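Local coordinates for FAD-binding PCMH-type domain-containing protein (Gibberella zeae, PDB 6YJO) that probably oxidises oligosaccharides as an FAD-linked oxidoreductase, carrying its flavin bound covalently at two points, at residues A[52-64]-A[336-348]. Residues are numbered along the deposited sequence; the frame is centred on the assembly and turned at random.
Sequences AQWVKEVKPYNLR and RRPYDQHSTFYST. With FAD (flavin-adenine dinucleotide), chain C.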
loop_
_atom_site.group_PDB
_atom_site.type_symbol
_atom_site.label_atom_id
_atom_site.label_comp_id
_atom_site.label_asym_id
_atom_site.label_seq_id
_atom_site.Cartn_x
_atom_site.Cartn_y
_atom_site.Cartn_z
ATOM N N ALA A 52 2.175 -18.023 -25.033
ATOM C CA ALA A 52 2.531 -18.582 -23.733
ATOM C C ALA A 52 2.798 -17.477 -22.719
ATOM O O ALA A 52 2.333 -17.548 -21.575
ATOM C CB ALA A 52 3.750 -19.494 -23.863
ATOM N N GLN A 53 3.541 -16.441 -23.120
ATOM C CA GLN A 53 3.811 -15.337 -22.206
ATOM C C GLN A 53 2.537 -14.571 -21.867
ATOM O O GLN A 53 2.393 -14.076 -20.742
ATOM C CB GLN A 53 4.851 -14.395 -22.814
ATOM C CG GLN A 53 5.301 -13.275 -21.886
ATOM C CD GLN A 53 5.818 -13.793 -20.559
ATOM O OE1 GLN A 53 6.415 -14.867 -20.487
ATOM N NE2 GLN A 53 5.581 -13.032 -19.496
ATOM N N TRP A 54 1.608 -14.465 -22.821
ATOM C CA TRP A 54 0.341 -13.792 -22.550
ATOM C C TRP A 54 -0.430 -14.484 -21.432
ATOM O O TRP A 54 -1.103 -13.818 -20.638
ATOM C CB TRP A 54 -0.508 -13.735 -23.821
ATOM C CG TRP A 54 -1.877 -13.143 -23.606
ATOM C CD1 TRP A 54 -2.987 -13.786 -23.135
ATOM C CD2 TRP A 54 -2.276 -11.788 -23.856
ATOM N NE1 TRP A 54 -4.049 -12.917 -23.074
ATOM C CE2 TRP A 54 -3.640 -11.684 -23.511
ATOM C CE3 TRP A 54 -1.615 -10.654 -24.339
ATOM C CZ2 TRP A 54 -4.352 -10.489 -23.634
ATOM C CZ3 TRP A 54 -2.324 -9.472 -24.459
ATOM C CH2 TRP A 54 -3.676 -9.399 -24.108
ATOM N N VAL A 55 -0.345 -15.813 -21.348
ATOM C CA VAL A 55 -1.073 -16.532 -20.307
ATOM C C VAL A 55 -0.375 -16.373 -18.961
ATOM O O VAL A 55 -1.024 -16.436 -17.911
ATOM C CB VAL A 55 -1.239 -18.016 -20.694
ATOM C CG1 VAL A 55 -0.139 -18.881 -20.076
ATOM C CG2 VAL A 55 -2.615 -18.513 -20.291
ATOM N N LYS A 56 0.944 -16.161 -18.970
ATOM C CA LYS A 56 1.712 -15.978 -17.747
ATOM C C LYS A 56 1.646 -14.545 -17.235
ATOM O O LYS A 56 1.809 -14.326 -16.031
ATOM C CB LYS A 56 3.167 -16.387 -18.006
ATOM C CG LYS A 56 3.988 -16.729 -16.768
ATOM C CD LYS A 56 5.398 -17.162 -17.151
ATOM C CE LYS A 56 5.447 -18.584 -17.695
ATOM N NZ LYS A 56 5.287 -19.613 -16.638
ATOM N N GLU A 57 1.396 -13.576 -18.120
ATOM C CA GLU A 57 1.307 -12.171 -17.747
ATOM C C GLU A 57 -0.099 -11.770 -17.328
ATOM O O GLU A 57 -0.257 -10.849 -16.518
ATOM C CB GLU A 57 1.753 -11.288 -18.919
ATOM C CG GLU A 57 2.166 -9.888 -18.511
ATOM C CD GLU A 57 3.438 -9.877 -17.689
ATOM O OE1 GLU A 57 4.513 -10.169 -18.255
ATOM O OE2 GLU A 57 3.362 -9.594 -16.475
ATOM N N VAL A 58 -1.118 -12.445 -17.868
ATOM C CA VAL A 58 -2.511 -12.146 -17.541
ATOM C C VAL A 58 -2.935 -12.762 -16.217
ATOM O O VAL A 58 -4.003 -12.419 -15.695
ATOM C CB VAL A 58 -3.377 -12.614 -18.728
ATOM C CG1 VAL A 58 -4.821 -12.854 -18.317
ATOM C CG2 VAL A 58 -3.299 -11.595 -19.863
ATOM N N LYS A 59 -2.120 -13.641 -15.651
ATOM C CA LYS A 59 -2.387 -14.241 -14.349
ATOM C C LYS A 59 -2.222 -13.190 -13.254
ATOM O O LYS A 59 -1.091 -12.743 -13.017
ATOM C CB LYS A 59 -1.432 -15.415 -14.116
ATOM C CG LYS A 59 -2.026 -16.584 -13.334
ATOM C CD LYS A 59 -0.939 -17.362 -12.607
ATOM C CE LYS A 59 -1.396 -18.747 -12.182
ATOM N NZ LYS A 59 -0.676 -19.223 -10.967
ATOM N N PRO A 60 -3.284 -12.775 -12.563
ATOM C CA PRO A 60 -3.147 -11.707 -11.565
ATOM C C PRO A 60 -2.403 -12.204 -10.333
ATOM O O PRO A 60 -2.188 -13.405 -10.155
ATOM C CB PRO A 60 -4.600 -11.361 -11.241
ATOM C CG PRO A 60 -5.288 -12.686 -11.341
ATOM C CD PRO A 60 -4.614 -13.408 -12.491
ATOM N N TYR A 61 -2.011 -11.266 -9.463
ATOM C CA TYR A 61 -1.534 -11.672 -8.142
ATOM C C TYR A 61 -2.667 -12.301 -7.343
ATOM O O TYR A 61 -2.588 -13.465 -6.940
ATOM C CB TYR A 61 -0.941 -10.490 -7.373
ATOM C CG TYR A 61 -0.586 -10.881 -5.952
ATOM C CD1 TYR A 61 0.521 -11.679 -5.686
ATOM C CD2 TYR A 61 -1.374 -10.482 -4.882
ATOM C CE1 TYR A 61 0.839 -12.054 -4.395
ATOM C CE2 TYR A 61 -1.059 -10.852 -3.583
ATOM C CZ TYR A 61 0.047 -11.642 -3.348
ATOM O OH TYR A 61 0.382 -12.021 -2.068
ATOM N N ASN A 62 -3.738 -11.545 -7.118
ATOM C CA ASN A 62 -4.943 -12.088 -6.496
ATOM C C ASN A 62 -5.665 -12.919 -7.544
ATOM O O ASN A 62 -6.320 -12.381 -8.437
ATOM C CB ASN A 62 -5.842 -10.977 -5.961
ATOM C CG ASN A 62 -6.953 -11.509 -5.080
ATOM O OD1 ASN A 62 -7.125 -12.725 -4.957
ATOM N ND2 ASN A 62 -7.718 -10.609 -4.470
ATOM N N LEU A 63 -5.540 -14.244 -7.442
ATOM C CA LEU A 63 -6.182 -15.143 -8.392
ATOM C C LEU A 63 -7.697 -15.028 -8.374
ATOM O O LEU A 63 -8.349 -15.519 -9.302
ATOM C CB LEU A 63 -5.765 -16.588 -8.093
ATOM C CG LEU A 63 -4.328 -16.934 -8.479
ATOM C CD1 LEU A 63 -3.937 -18.320 -7.986
ATOM C CD2 LEU A 63 -4.137 -16.827 -9.986
ATOM N N ARG A 64 -8.270 -14.384 -7.354
ATOM C CA ARG A 64 -9.720 -14.267 -7.275
ATOM C C ARG A 64 -10.273 -13.367 -8.375
ATOM O O ARG A 64 -11.416 -13.553 -8.806
ATOM C CB ARG A 64 -10.121 -13.736 -5.900
ATOM C CG ARG A 64 -11.616 -13.803 -5.614
ATOM C CD ARG A 64 -11.932 -13.304 -4.210
ATOM N NE ARG A 64 -11.491 -11.925 -4.013
ATOM C CZ ARG A 64 -12.189 -10.854 -4.374
ATOM N NH1 ARG A 64 -13.371 -10.987 -4.959
ATOM N NH2 ARG A 64 -11.700 -9.643 -4.156
ATOM N N ARG A 336 12.643 -9.486 -8.604
ATOM C CA ARG A 336 12.695 -8.871 -9.924
ATOM C C ARG A 336 11.867 -9.702 -10.892
ATOM O O ARG A 336 11.276 -10.724 -10.527
ATOM C CB ARG A 336 14.136 -8.744 -10.432
ATOM C CG ARG A 336 15.021 -7.871 -9.565
ATOM C CD ARG A 336 16.418 -7.725 -10.140
ATOM N NE ARG A 336 16.442 -6.885 -11.334
ATOM C CZ ARG A 336 17.508 -6.216 -11.763
ATOM N NH1 ARG A 336 18.653 -6.266 -11.096
ATOM N NH2 ARG A 336 17.424 -5.481 -12.864
ATOM N N ARG A 337 11.839 -9.256 -12.134
ATOM C CA ARG A 337 11.170 -9.960 -13.216
ATOM C C ARG A 337 12.036 -11.123 -13.697
ATOM O O ARG A 337 13.253 -10.976 -13.832
ATOM C CB ARG A 337 10.890 -9.002 -14.371
ATOM C CG ARG A 337 10.259 -9.639 -15.587
ATOM C CD ARG A 337 9.913 -8.583 -16.622
ATOM N NE ARG A 337 9.086 -9.126 -17.697
ATOM C CZ ARG A 337 7.767 -9.276 -17.620
ATOM N NH1 ARG A 337 7.120 -8.928 -16.515
ATOM N NH2 ARG A 337 7.096 -9.779 -18.646
ATOM N N PRO A 338 11.437 -12.293 -13.980
ATOM C CA PRO A 338 9.996 -12.566 -13.932
ATOM C C PRO A 338 9.480 -12.844 -12.519
ATOM O O PRO A 338 10.225 -13.331 -11.668
ATOM C CB PRO A 338 9.856 -13.805 -14.814
ATOM C CG PRO A 338 11.139 -14.538 -14.593
ATOM C CD PRO A 338 12.203 -13.482 -14.400
ATOM N N TYR A 339 8.200 -12.553 -12.294
ATOM C CA TYR A 339 7.582 -12.615 -10.976
ATOM C C TYR A 339 6.309 -13.439 -11.076
ATOM O O TYR A 339 5.437 -13.135 -11.897
ATOM C CB TYR A 339 7.280 -11.203 -10.463
ATOM C CG TYR A 339 6.793 -11.127 -9.038
ATOM C CD1 TYR A 339 7.679 -11.230 -7.971
ATOM C CD2 TYR A 339 5.451 -10.918 -8.758
ATOM C CE1 TYR A 339 7.234 -11.144 -6.665
ATOM C CE2 TYR A 339 4.998 -10.828 -7.461
ATOM C CZ TYR A 339 5.893 -10.941 -6.416
ATOM O OH TYR A 339 5.441 -10.853 -5.117
ATOM N N ASP A 340 6.202 -14.481 -10.253
ATOM C CA ASP A 340 5.082 -15.418 -10.331
ATOM C C ASP A 340 4.601 -15.791 -8.930
ATOM O O ASP A 340 4.501 -16.966 -8.575
ATOM C CB ASP A 340 5.482 -16.658 -11.131
ATOM C CG ASP A 340 4.301 -17.324 -11.810
ATOM O OD1 ASP A 340 3.670 -16.678 -12.672
ATOM O OD2 ASP A 340 4.005 -18.493 -11.484
ATOM N N GLN A 341 4.291 -14.777 -8.123
ATOM C CA GLN A 341 3.637 -14.967 -6.836
ATOM C C GLN A 341 2.143 -14.724 -6.981
ATOM O O GLN A 341 1.718 -13.820 -7.706
ATOM C CB GLN A 341 4.193 -14.020 -5.775
ATOM C CG GLN A 341 5.619 -14.309 -5.354
ATOM C CD GLN A 341 5.793 -15.720 -4.824
ATOM O OE1 GLN A 341 5.375 -16.032 -3.711
ATOM N NE2 GLN A 341 6.410 -16.581 -5.624
ATOM N N HIS A 342 1.349 -15.525 -6.278
ATOM C CA HIS A 342 -0.096 -15.432 -6.387
ATOM C C HIS A 342 -0.733 -15.816 -5.061
ATOM O O HIS A 342 -0.167 -16.582 -4.277
ATOM C CB HIS A 342 -0.636 -16.326 -7.513
ATOM C CG HIS A 342 0.229 -16.338 -8.733
ATOM N ND1 HIS A 342 0.282 -15.281 -9.616
ATOM C CD2 HIS A 342 1.094 -17.266 -9.203
ATOM C CE1 HIS A 342 1.138 -15.561 -10.582
ATOM N NE2 HIS A 342 1.639 -16.762 -10.358
ATOM N N SER A 343 -1.914 -15.258 -4.823
ATOM C CA SER A 343 -2.780 -15.663 -3.729
ATOM C C SER A 343 -4.214 -15.469 -4.198
ATOM O O SER A 343 -4.463 -14.918 -5.273
ATOM C CB SER A 343 -2.486 -14.856 -2.458
ATOM O OG SER A 343 -3.311 -15.270 -1.384
ATOM N N THR A 344 -5.163 -15.946 -3.398
ATOM C CA THR A 344 -6.583 -15.719 -3.671
ATOM C C THR A 344 -7.252 -15.343 -2.355
ATOM O O THR A 344 -7.351 -16.170 -1.443
ATOM C CB THR A 344 -7.247 -16.942 -4.313
ATOM O OG1 THR A 344 -8.475 -17.241 -3.636
ATOM C CG2 THR A 344 -6.317 -18.155 -4.303
ATOM N N PHE A 345 -7.711 -14.095 -2.264
ATOM C CA PHE A 345 -8.062 -13.494 -0.984
ATOM C C PHE A 345 -9.008 -12.323 -1.215
ATOM O O PHE A 345 -9.190 -11.852 -2.342
ATOM C CB PHE A 345 -6.807 -13.014 -0.252
ATOM C CG PHE A 345 -6.060 -11.944 -0.994
ATOM C CD1 PHE A 345 -5.144 -12.279 -1.980
ATOM C CD2 PHE A 345 -6.293 -10.603 -0.731
ATOM C CE1 PHE A 345 -4.466 -11.301 -2.678
ATOM C CE2 PHE A 345 -5.616 -9.617 -1.430
ATOM C CZ PHE A 345 -4.701 -9.969 -2.405
ATOM N N TYR A 346 -9.596 -11.849 -0.116
ATOM C CA TYR A 346 -10.341 -10.598 -0.082
ATOM C C TYR A 346 -9.974 -9.858 1.196
ATOM O O TYR A 346 -9.891 -10.469 2.265
ATOM C CB TYR A 346 -11.854 -10.836 -0.139
ATOM C CG TYR A 346 -12.673 -9.643 0.296
ATOM C CD1 TYR A 346 -12.694 -8.477 -0.459
ATOM C CD2 TYR A 346 -13.426 -9.680 1.464
ATOM C CE1 TYR A 346 -13.441 -7.383 -0.065
ATOM C CE2 TYR A 346 -14.177 -8.588 1.867
ATOM C CZ TYR A 346 -14.179 -7.443 1.093
ATOM O OH TYR A 346 -14.919 -6.347 1.474
ATOM N N SER A 347 -9.751 -8.547 1.084
ATOM C CA SER A 347 -9.302 -7.758 2.222
ATOM C C SER A 347 -10.019 -6.417 2.263
ATOM O O SER A 347 -10.621 -5.968 1.283
ATOM C CB SER A 347 -7.783 -7.520 2.195
ATOM O OG SER A 347 -7.070 -8.738 2.304
ATOM N N THR A 348 -9.938 -5.782 3.430
ATOM C CA THR A 348 -10.451 -4.435 3.633
ATOM C C THR A 348 -9.651 -3.801 4.762
ATOM O O THR A 348 -8.852 -4.463 5.428
ATOM C CB THR A 348 -11.953 -4.441 3.940
ATOM O OG1 THR A 348 -12.428 -3.093 4.057
ATOM C CG2 THR A 348 -12.246 -5.202 5.232
HETATM P PA FAD C . -0.135 -2.882 -9.066
HETATM O O1A FAD C . -1.333 -3.737 -9.240
HETATM O O2A FAD C . 0.908 -3.025 -10.187
HETATM O O5B FAD C . -0.544 -1.370 -8.893
HETATM C C5B FAD C . -1.576 -0.974 -7.966
HETATM C C4B FAD C . -2.130 0.361 -8.381
HETATM O O4B FAD C . -1.041 1.230 -8.780
HETATM C C3B FAD C . -3.084 0.312 -9.571
HETATM O O3B FAD C . -4.090 1.312 -9.456
HETATM C C2B FAD C . -2.147 0.579 -10.747
HETATM O O2B FAD C . -2.833 1.115 -11.868
HETATM C C1B FAD C . -1.211 1.616 -10.131
HETATM N N9A FAD C . 0.097 1.698 -10.776
HETATM C C8A FAD C . 1.064 0.726 -10.843
HETATM N N7A FAD C . 2.139 1.083 -11.501
HETATM C C5A FAD C . 1.861 2.386 -11.900
HETATM C C6A FAD C . 2.602 3.327 -12.636
HETATM N N6A FAD C . 3.822 3.102 -13.128
HETATM N N1A FAD C . 2.031 4.532 -12.856
HETATM C C2A FAD C . 0.811 4.766 -12.367
HETATM N N3A FAD C . 0.021 3.958 -11.659
HETATM C C4A FAD C . 0.608 2.769 -11.459
HETATM N N1 FAD C . 0.811 -2.072 1.748
HETATM C C2 FAD C . 1.280 -1.413 2.848
HETATM O O2 FAD C . 1.017 -0.223 3.052
HETATM N N3 FAD C . 2.074 -2.086 3.764
HETATM C C4 FAD C . 2.460 -3.410 3.686
HETATM O O4 FAD C . 3.169 -3.904 4.561
HETATM C C4X FAD C . 1.955 -4.098 2.514
HETATM N N5 FAD C . 2.271 -5.353 2.357
HETATM C C5X FAD C . 1.791 -6.007 1.233
HETATM C C6 FAD C . 2.087 -7.353 1.057
HETATM C C7 FAD C . 1.656 -8.049 -0.066
HETATM C C7M FAD C . 2.025 -9.501 -0.224
HETATM C C8 FAD C . 0.842 -7.398 -1.009
HETATM C C8M FAD C . 0.344 -8.115 -2.233
HETATM C C9 FAD C . 0.521 -6.056 -0.826
HETATM C C9A FAD C . 0.983 -5.362 0.285
HETATM N N10 FAD C . 0.679 -4.003 0.491
HETATM C C10 FAD C . 1.139 -3.341 1.599
HETATM C "C1'" FAD C . -0.188 -3.278 -0.447
HETATM C "C2'" FAD C . 0.567 -2.501 -1.514
HETATM O "O2'" FAD C . 1.088 -1.295 -0.959
HETATM C "C3'" FAD C . -0.406 -2.151 -2.640
HETATM O "O3'" FAD C . -1.005 -3.359 -3.097
HETATM C "C4'" FAD C . 0.232 -1.445 -3.834
HETATM O "O4'" FAD C . -0.614 -0.389 -4.290
HETATM C "C5'" FAD C . 0.489 -2.417 -4.962
HETATM O "O5'" FAD C . 1.399 -1.818 -5.904
HETATM P P FAD C . 1.957 -2.644 -7.112
HETATM O O1P FAD C . 2.594 -1.697 -8.133
HETATM O O2P FAD C . 2.812 -3.746 -6.604
HETATM O O3P FAD C . 0.590 -3.240 -7.702
HETATM O O HOH W 1 -9.522 -8.076 -2.372
#
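Asn62 lays its amide flat over the Phe345 ring, the two planes only 8° apart and ND2 above the ring centre. With CG anti to the backbone N (chi1 -169°), the amide also reaches the Phe345 backbone at both ends: OD1 accepts from Phe345 N at 3.1 Å, and ND2 donates to Phe345 O at 2.9 Å. OD1 takes a second bond, from Arg64 N on the other face of its plane, which closes an Asx turn. Phe345 O likewise accepts two hydrogen bonds, since Arg64 NE reaches it at 2.8 Å from the face opposite ND2. Next to this, Ser343 N bonds to Tyr61 O (2.9 Å) and Leu63 N to Ser343 O, making a single beta bridge just ahead of strand 346-352, an edge strand of its seven-stranded antiparallel sheet.

The Tyr61 ring meets that of Phe345 rim to rim, CE2 lying 3.6 Å from CE1, and the same Tyr61 CE2 comes within 3.4 Å of the flavin methyl C8M; the Tyr61 ring also meets that of His102, a covalent FAD attachment point.

The solvent side lies at Lys56, Lys59 and Asp340. Lys59 lays CD over a face of the His342 ring, 3.6 Å from its centroid, while His342 ND1 bonds to Pro60 O. Toward the helix, buried Glu57 forms a salt bridge with Arg337 whose NH2 to OE1 hydrogen bond is nearly straight (171°), the two groups almost coplanar; Asp121 takes NH1.

Dense amide-to-backbone bonding thus probably positions the loop whose Tyr61 walls the flavin's dimethylbenzene edge, whereas the helix end combines a buried salt bridge with the Lys59-His342-Pro60 contacts.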